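Local coordinates for protein Orf11 (Staphylococcus phage P68, PDB 6O43) that is a potential lysin and probably degrades the peptidoglycan of the staphylococcal cell wall during the phage life cycle, at residues K6-T11 with P177-N183; G78-T83 with D92-I96. All coordinates share one frame; numbering follows the deposited sequence.

Contact 1: residues K6-T11 with P177-N183; sequences KIDKFT and PFLDGAN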
loop_
_atom_site.group_PDB
_atom_site.type_symbol
_atom_site.label_atom_id
_atom_site.label_comp_id
_atom_site.label_asym_id
_atom_site.label_seq_id
_atom_site.Cartn_x
_atom_site.Cartn_y
_atom_site.Cartn_z
ATOM N N LYS A 6 -13.119 -3.032 -5.484
ATOM C CA LYS A 6 -12.443 -2.313 -4.408
ATOM C C LYS A 6 -10.939 -2.262 -4.641
ATOM O O LYS A 6 -10.309 -1.215 -4.445
ATOM C CB LYS A 6 -12.765 -2.962 -3.062
ATOM C CG LYS A 6 -14.229 -2.833 -2.662
ATOM C CD LYS A 6 -14.455 -3.141 -1.188
ATOM C CE LYS A 6 -14.515 -4.636 -0.923
ATOM N NZ LYS A 6 -15.514 -4.952 0.141
ATOM N N ILE A 7 -10.347 -3.381 -5.063
ATOM C CA ILE A 7 -8.923 -3.391 -5.392
ATOM C C ILE A 7 -8.628 -2.371 -6.484
ATOM O O ILE A 7 -7.685 -1.578 -6.379
ATOM C CB ILE A 7 -8.480 -4.804 -5.811
ATOM C CG1 ILE A 7 -8.587 -5.771 -4.631
ATOM C CG2 ILE A 7 -7.062 -4.777 -6.372
ATOM C CD1 ILE A 7 -8.614 -7.235 -5.048
ATOM N N ASP A 8 -9.429 -2.383 -7.554
ATOM C CA ASP A 8 -9.198 -1.473 -8.673
ATOM C C ASP A 8 -9.237 -0.021 -8.218
ATOM O O ASP A 8 -8.309 0.751 -8.486
ATOM C CB ASP A 8 -10.232 -1.719 -9.774
ATOM C CG ASP A 8 -9.947 -2.977 -10.574
ATOM O OD1 ASP A 8 -8.886 -3.601 -10.355
ATOM O OD2 ASP A 8 -10.786 -3.340 -11.421
ATOM N N LYS A 9 -10.308 0.373 -7.526
ATOM C CA LYS A 9 -10.386 1.738 -7.021
ATOM C C LYS A 9 -9.169 2.076 -6.169
ATOM O O LYS A 9 -8.646 3.195 -6.232
ATOM C CB LYS A 9 -11.674 1.931 -6.217
ATOM C CG LYS A 9 -12.949 1.723 -7.020
ATOM C CD LYS A 9 -14.184 2.050 -6.193
ATOM N N PHE A 10 -8.697 1.115 -5.375
ATOM C CA PHE A 10 -7.595 1.384 -4.458
ATOM C C PHE A 10 -6.273 1.534 -5.206
ATOM O O PHE A 10 -5.589 2.557 -5.080
ATOM C CB PHE A 10 -7.509 0.271 -3.412
ATOM C CG PHE A 10 -6.569 0.572 -2.282
ATOM C CD1 PHE A 10 -6.973 1.371 -1.224
ATOM C CD2 PHE A 10 -5.284 0.051 -2.269
ATOM C CE1 PHE A 10 -6.115 1.652 -0.176
ATOM C CE2 PHE A 10 -4.418 0.329 -1.223
ATOM C CZ PHE A 10 -4.837 1.131 -0.173
ATOM N N THR A 11 -5.893 0.525 -5.997
ATOM C CA THR A 11 -4.599 0.578 -6.674
ATOM C C THR A 11 -4.478 1.797 -7.582
ATOM O O THR A 11 -3.376 2.329 -7.762
ATOM C CB THR A 11 -4.356 -0.699 -7.489
ATOM O OG1 THR A 11 -5.422 -0.891 -8.427
ATOM C CG2 THR A 11 -4.259 -1.911 -6.577
ATOM N N PRO A 177 -2.656 -6.522 0.148
ATOM C CA PRO A 177 -2.644 -5.202 0.800
ATOM C C PRO A 177 -3.651 -4.234 0.207
ATOM O O PRO A 177 -4.175 -3.383 0.935
ATOM C CB PRO A 177 -1.201 -4.719 0.592
ATOM C CG PRO A 177 -0.731 -5.459 -0.641
ATOM C CD PRO A 177 -1.404 -6.804 -0.577
ATOM N N PHE A 178 -3.944 -4.345 -1.090
ATOM C CA PHE A 178 -4.877 -3.416 -1.717
ATOM C C PHE A 178 -6.305 -3.661 -1.242
ATOM O O PHE A 178 -7.034 -2.710 -0.936
ATOM C CB PHE A 178 -4.788 -3.524 -3.237
ATOM C CG PHE A 178 -3.381 -3.495 -3.764
ATOM C CD1 PHE A 178 -2.542 -2.430 -3.476
ATOM C CD2 PHE A 178 -2.901 -4.527 -4.557
ATOM C CE1 PHE A 178 -1.245 -2.398 -3.959
ATOM C CE2 PHE A 178 -1.605 -4.503 -5.047
ATOM C CZ PHE A 178 -0.775 -3.435 -4.748
ATOM N N LEU A 179 -6.722 -4.926 -1.172
ATOM C CA LEU A 179 -8.057 -5.228 -0.667
ATOM C C LEU A 179 -8.174 -4.883 0.813
ATOM O O LEU A 179 -9.139 -4.238 1.237
ATOM C CB LEU A 179 -8.395 -6.698 -0.907
ATOM C CG LEU A 179 -9.785 -7.133 -0.430
ATOM C CD1 LEU A 179 -10.863 -6.286 -1.087
ATOM C CD2 LEU A 179 -10.022 -8.613 -0.702
ATOM N N ASP A 180 -7.200 -5.313 1.617
ATOM C CA ASP A 180 -7.229 -4.992 3.041
ATOM C C ASP A 180 -7.238 -3.485 3.268
ATOM O O ASP A 180 -7.948 -2.986 4.150
ATOM C CB ASP A 180 -6.035 -5.636 3.744
ATOM C CG ASP A 180 -6.119 -7.151 3.765
ATOM O OD1 ASP A 180 -7.135 -7.697 3.287
ATOM O OD2 ASP A 180 -5.171 -7.796 4.262
ATOM N N GLY A 181 -6.446 -2.746 2.489
ATOM C CA GLY A 181 -6.437 -1.299 2.627
ATOM C C GLY A 181 -7.789 -0.686 2.322
ATOM O O GLY A 181 -8.286 0.162 3.070
ATOM N N ALA A 182 -8.410 -1.114 1.220
ATOM C CA ALA A 182 -9.726 -0.591 0.867
ATOM C C ALA A 182 -10.754 -0.896 1.950
ATOM O O ALA A 182 -11.554 -0.026 2.318
ATOM C CB ALA A 182 -10.179 -1.163 -0.476
ATOM N N ASN A 183 -10.747 -2.125 2.476
ATOM C CA ASN A 183 -11.729 -2.501 3.490
ATOM C C ASN A 183 -11.528 -1.717 4.781
ATOM O O ASN A 183 -12.502 -1.364 5.456
ATOM C CB ASN A 183 -11.661 -4.004 3.758
ATOM C CG ASN A 183 -12.287 -4.820 2.646
ATOM O OD1 ASN A 183 -13.122 -4.323 1.893
ATOM N ND2 ASN A 183 -11.894 -6.084 2.544
#

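Contact 2: residues G78-T83 with D92-I96; sequences GWLNHT and DAKFI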
loop_
_atom_site.group_PDB
_atom_site.type_symbol
_atom_site.label_atom_id
_atom_site.label_comp_id
_atom_site.label_asym_id
_atom_site.label_seq_id
_atom_site.Cartn_x
_atom_site.Cartn_y
_atom_site.Cartn_z
ATOM N N GLY A 78 11.204 -0.933 9.208
ATOM C CA GLY A 78 10.611 0.342 9.550
ATOM C C GLY A 78 9.138 0.395 9.199
ATOM O O GLY A 78 8.473 -0.627 9.014
ATOM N N TRP A 79 8.627 1.622 9.098
ATOM C CA TRP A 79 7.207 1.828 8.834
ATOM C C TRP A 79 6.761 1.072 7.587
ATOM O O TRP A 79 7.481 1.005 6.586
ATOM C CB TRP A 79 6.910 3.324 8.676
ATOM C CG TRP A 79 7.037 4.126 9.949
ATOM C CD1 TRP A 79 8.108 4.879 10.339
ATOM C CD2 TRP A 79 6.051 4.266 10.985
ATOM N NE1 TRP A 79 7.855 5.469 11.553
ATOM C CE2 TRP A 79 6.602 5.108 11.972
ATOM C CE3 TRP A 79 4.761 3.758 11.174
ATOM C CZ2 TRP A 79 5.908 5.455 13.130
ATOM C CZ3 TRP A 79 4.075 4.101 12.323
ATOM C CH2 TRP A 79 4.650 4.944 13.289
ATOM N N LEU A 80 5.559 0.502 7.657
ATOM C CA LEU A 80 4.916 -0.221 6.561
ATOM C C LEU A 80 5.629 -1.519 6.208
ATOM O O LEU A 80 5.277 -2.158 5.209
ATOM C CB LEU A 80 4.796 0.652 5.304
ATOM C CG LEU A 80 4.448 2.135 5.518
ATOM C CD1 LEU A 80 4.240 2.828 4.181
ATOM C CD2 LEU A 80 3.229 2.308 6.419
ATOM N N ASN A 81 6.608 -1.944 7.010
ATOM C CA ASN A 81 7.425 -3.117 6.703
ATOM C C ASN A 81 8.142 -2.961 5.366
ATOM O O ASN A 81 8.376 -3.938 4.650
ATOM C CB ASN A 81 6.590 -4.402 6.721
ATOM C CG ASN A 81 6.230 -4.841 8.128
ATOM O OD1 ASN A 81 6.921 -4.506 9.086
ATOM N ND2 ASN A 81 5.146 -5.598 8.255
ATOM N N HIS A 82 8.512 -1.724 5.036
ATOM C CA HIS A 82 9.055 -1.425 3.715
ATOM C C HIS A 82 10.484 -1.933 3.558
ATOM O O HIS A 82 10.811 -2.587 2.561
ATOM C CB HIS A 82 8.992 0.082 3.460
ATOM C CG HIS A 82 9.031 0.447 2.012
ATOM N ND1 HIS A 82 7.890 0.689 1.276
ATOM C CD2 HIS A 82 10.071 0.601 1.157
ATOM C CE1 HIS A 82 8.226 0.984 0.033
ATOM N NE2 HIS A 82 9.543 0.937 -0.066
ATOM N N THR A 83 11.349 -1.641 4.524
ATOM C CA THR A 83 12.748 -2.054 4.448
ATOM C C THR A 83 13.342 -1.972 5.849
ATOM O O THR A 83 12.615 -1.866 6.842
ATOM C CB THR A 83 13.524 -1.186 3.450
ATOM O OG1 THR A 83 14.829 -1.744 3.247
ATOM C CG2 THR A 83 13.671 0.235 3.983
ATOM N N ASP A 92 12.562 7.623 10.154
ATOM C CA ASP A 92 12.108 6.474 9.380
ATOM C C ASP A 92 10.835 6.795 8.604
ATOM O O ASP A 92 10.695 6.398 7.441
ATOM C CB ASP A 92 11.888 5.272 10.299
ATOM C CG ASP A 92 11.753 3.971 9.531
ATOM O OD1 ASP A 92 12.791 3.424 9.104
ATOM O OD2 ASP A 92 10.615 3.496 9.338
ATOM N N ALA A 93 9.895 7.507 9.231
ATOM C CA ALA A 93 8.664 7.867 8.534
ATOM C C ALA A 93 8.955 8.733 7.317
ATOM O O ALA A 93 8.393 8.508 6.238
ATOM C CB ALA A 93 7.700 8.582 9.482
ATOM N N LYS A 94 9.838 9.726 7.466
ATOM C CA LYS A 94 10.174 10.593 6.340
ATOM C C LYS A 94 10.953 9.836 5.267
ATOM O O LYS A 94 10.756 10.066 4.067
ATOM C CB LYS A 94 10.975 11.801 6.826
ATOM C CG LYS A 94 10.243 12.709 7.807
ATOM C CD LYS A 94 11.113 13.908 8.158
ATOM C CE LYS A 94 10.452 14.811 9.186
ATOM N NZ LYS A 94 11.356 15.923 9.587
ATOM N N PHE A 95 11.857 8.947 5.679
ATOM C CA PHE A 95 12.570 8.114 4.714
ATOM C C PHE A 95 11.594 7.298 3.874
ATOM O O PHE A 95 11.690 7.263 2.641
ATOM C CB PHE A 95 13.557 7.205 5.454
ATOM C CG PHE A 95 14.230 6.183 4.578
ATOM C CD1 PHE A 95 15.189 6.562 3.652
ATOM C CD2 PHE A 95 13.921 4.837 4.699
ATOM C CE1 PHE A 95 15.818 5.617 2.846
ATOM C CE2 PHE A 95 14.547 3.887 3.899
ATOM C CZ PHE A 95 15.497 4.279 2.971
ATOM N N ILE A 96 10.628 6.649 4.528
ATOM C CA ILE A 96 9.688 5.801 3.802
ATOM C C ILE A 96 8.713 6.638 2.988
ATOM O O ILE A 96 8.258 6.211 1.918
ATOM C CB ILE A 96 8.950 4.866 4.774
ATOM C CG1 ILE A 96 9.918 3.819 5.329
ATOM C CG2 ILE A 96 7.774 4.203 4.077
ATOM C CD1 ILE A 96 10.719 3.094 4.242
#

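Contact 1: residues K6-T11 with P177-N183
This is a buried helix-helix crossing near the two ends of an all-helical chain, where Ile-7 and Phe-10 pack against Phe-178, Leu-179 and Ala-182. The short axes of 6-11 and 177-183 cross at 90° and come within 8.4 Å. Phe-10 fills the crossing. Its CG is anti to the backbone N (chi1 -170°), which carries the ring into the first turns of 177-183. One ring face lies under the backbone there, and Phe-178 O is 3.5 Å from Phe-10 CD2. Ala-182 N is over the same face and donates its helix bond to that same oxygen. Gly-181 has no side chain, and Phe-10 CE1 comes to 3.8 Å from Gly-181 C. Phe-10 CD2 also meets the edge of the Phe-178 ring, close to its plane.

The face of Phe-178 is used by Thr-11. The Thr-11 methyl CG2 sits 3.5 Å from the ring centroid and 20° off the ring normal, a CH-pi contact. Behind these rings, Phe-10 and Phe-178 both touch Tyr-67 of helix 61-71 and Ile-143 of helix 143-147.

On the same flank as Phe-178, Ile-7 CG1 packs 3.8 Å from Leu-179 CB. Lys-6 CB packs on Ala-182 CB, while its end runs out to the partly exposed Asn-183. The chain bends at chi3 and chi4, and its CE reaches Leu-179 CD1. The ammonium end then makes a weak hydrogen bond, Lys-6 NZ to Asn-183 OD1, at 3.0 Å. The chemistry is therefore mostly apolar. The polar backbone atoms over the Phe-10 ring are already paired within their own helix, so the ring can cover them without leaving them unsatisfied, while the weak Lys-6 bond lies at the outer end of its side chain.

Contact 2: residues G78-T83 with D92-I96
Gly-78 and Trp-79 run beside Asp-92 and Ala-93, near the start of helix 89-104, with Trp-79 CA 6.2 Å from Ala-93 CA. The segment 78-83 is a tight loop in an all-helical fold. It starts with a type II beta turn, closed by Asn-81 N bonding to Gly-78 O, and Leu-80 and Asn-81 both have positive phi.

The polar link is one short bond. Trp-79 N donates to Asp-92 OD2 at 2.7 Å, with an N-H...O angle of 165°, and meets the oxygen nearly along its C-O axis. Asp-92 CG is anti to the backbone N (chi1 -166°), which takes the carboxylate across to the loop. Its other oxygen, OD1, accepts a bond from Arg-86 N, so both oxygens are held. Arg-86 belongs to the pocket that binds the triiodinated ligand, about 6 Å from the Asp-92 side chain. Asp-92 lies one shell behind the ligand site and may steady Arg-86 there.

The Trp-79 indole crosses the carboxylate obliquely, with the two planes 33° apart. Its NE1 bonds to Tyr-89 O and also lies 3.7 Å from Ala-93 CB. An edge-to-face contact with Trp-39 ties the indole to another pocket residue.

Ile-96 packs against the helix-facing side of the loop. Its CG2 slides past Leu-80 CD1 at 3.8 Å, in the opposite direction. Its CD1 comes 3.6 Å from His-82 CB. Beyond it, the Thr-83 methyl CG2 touches the edge of the Phe-95 ring, in the ring plane, 3.8 Å from Phe-95 CE2.

In the fold
From the N terminus, the chain enters helix 3-11 and gives the first half of contact 1. It then runs through helices 23-30, 34-38, 44-57 and 61-71. Next comes the loop 78-83, which meets 92-96 of helix 89-104 across an eight-residue link, so contact 2 closes a short local loop. Much later, helix 177-187 returns to helix 3-11, and contact 1 closes a loop of 165 residues that includes all of contact 2. The two do not cross. Their centres are 20 Å apart, on opposite sides of the chain's centre. Helix 61-71 lies between them: its Tyr-67 touches Phe-10 and Phe-178 as well as Leu-80.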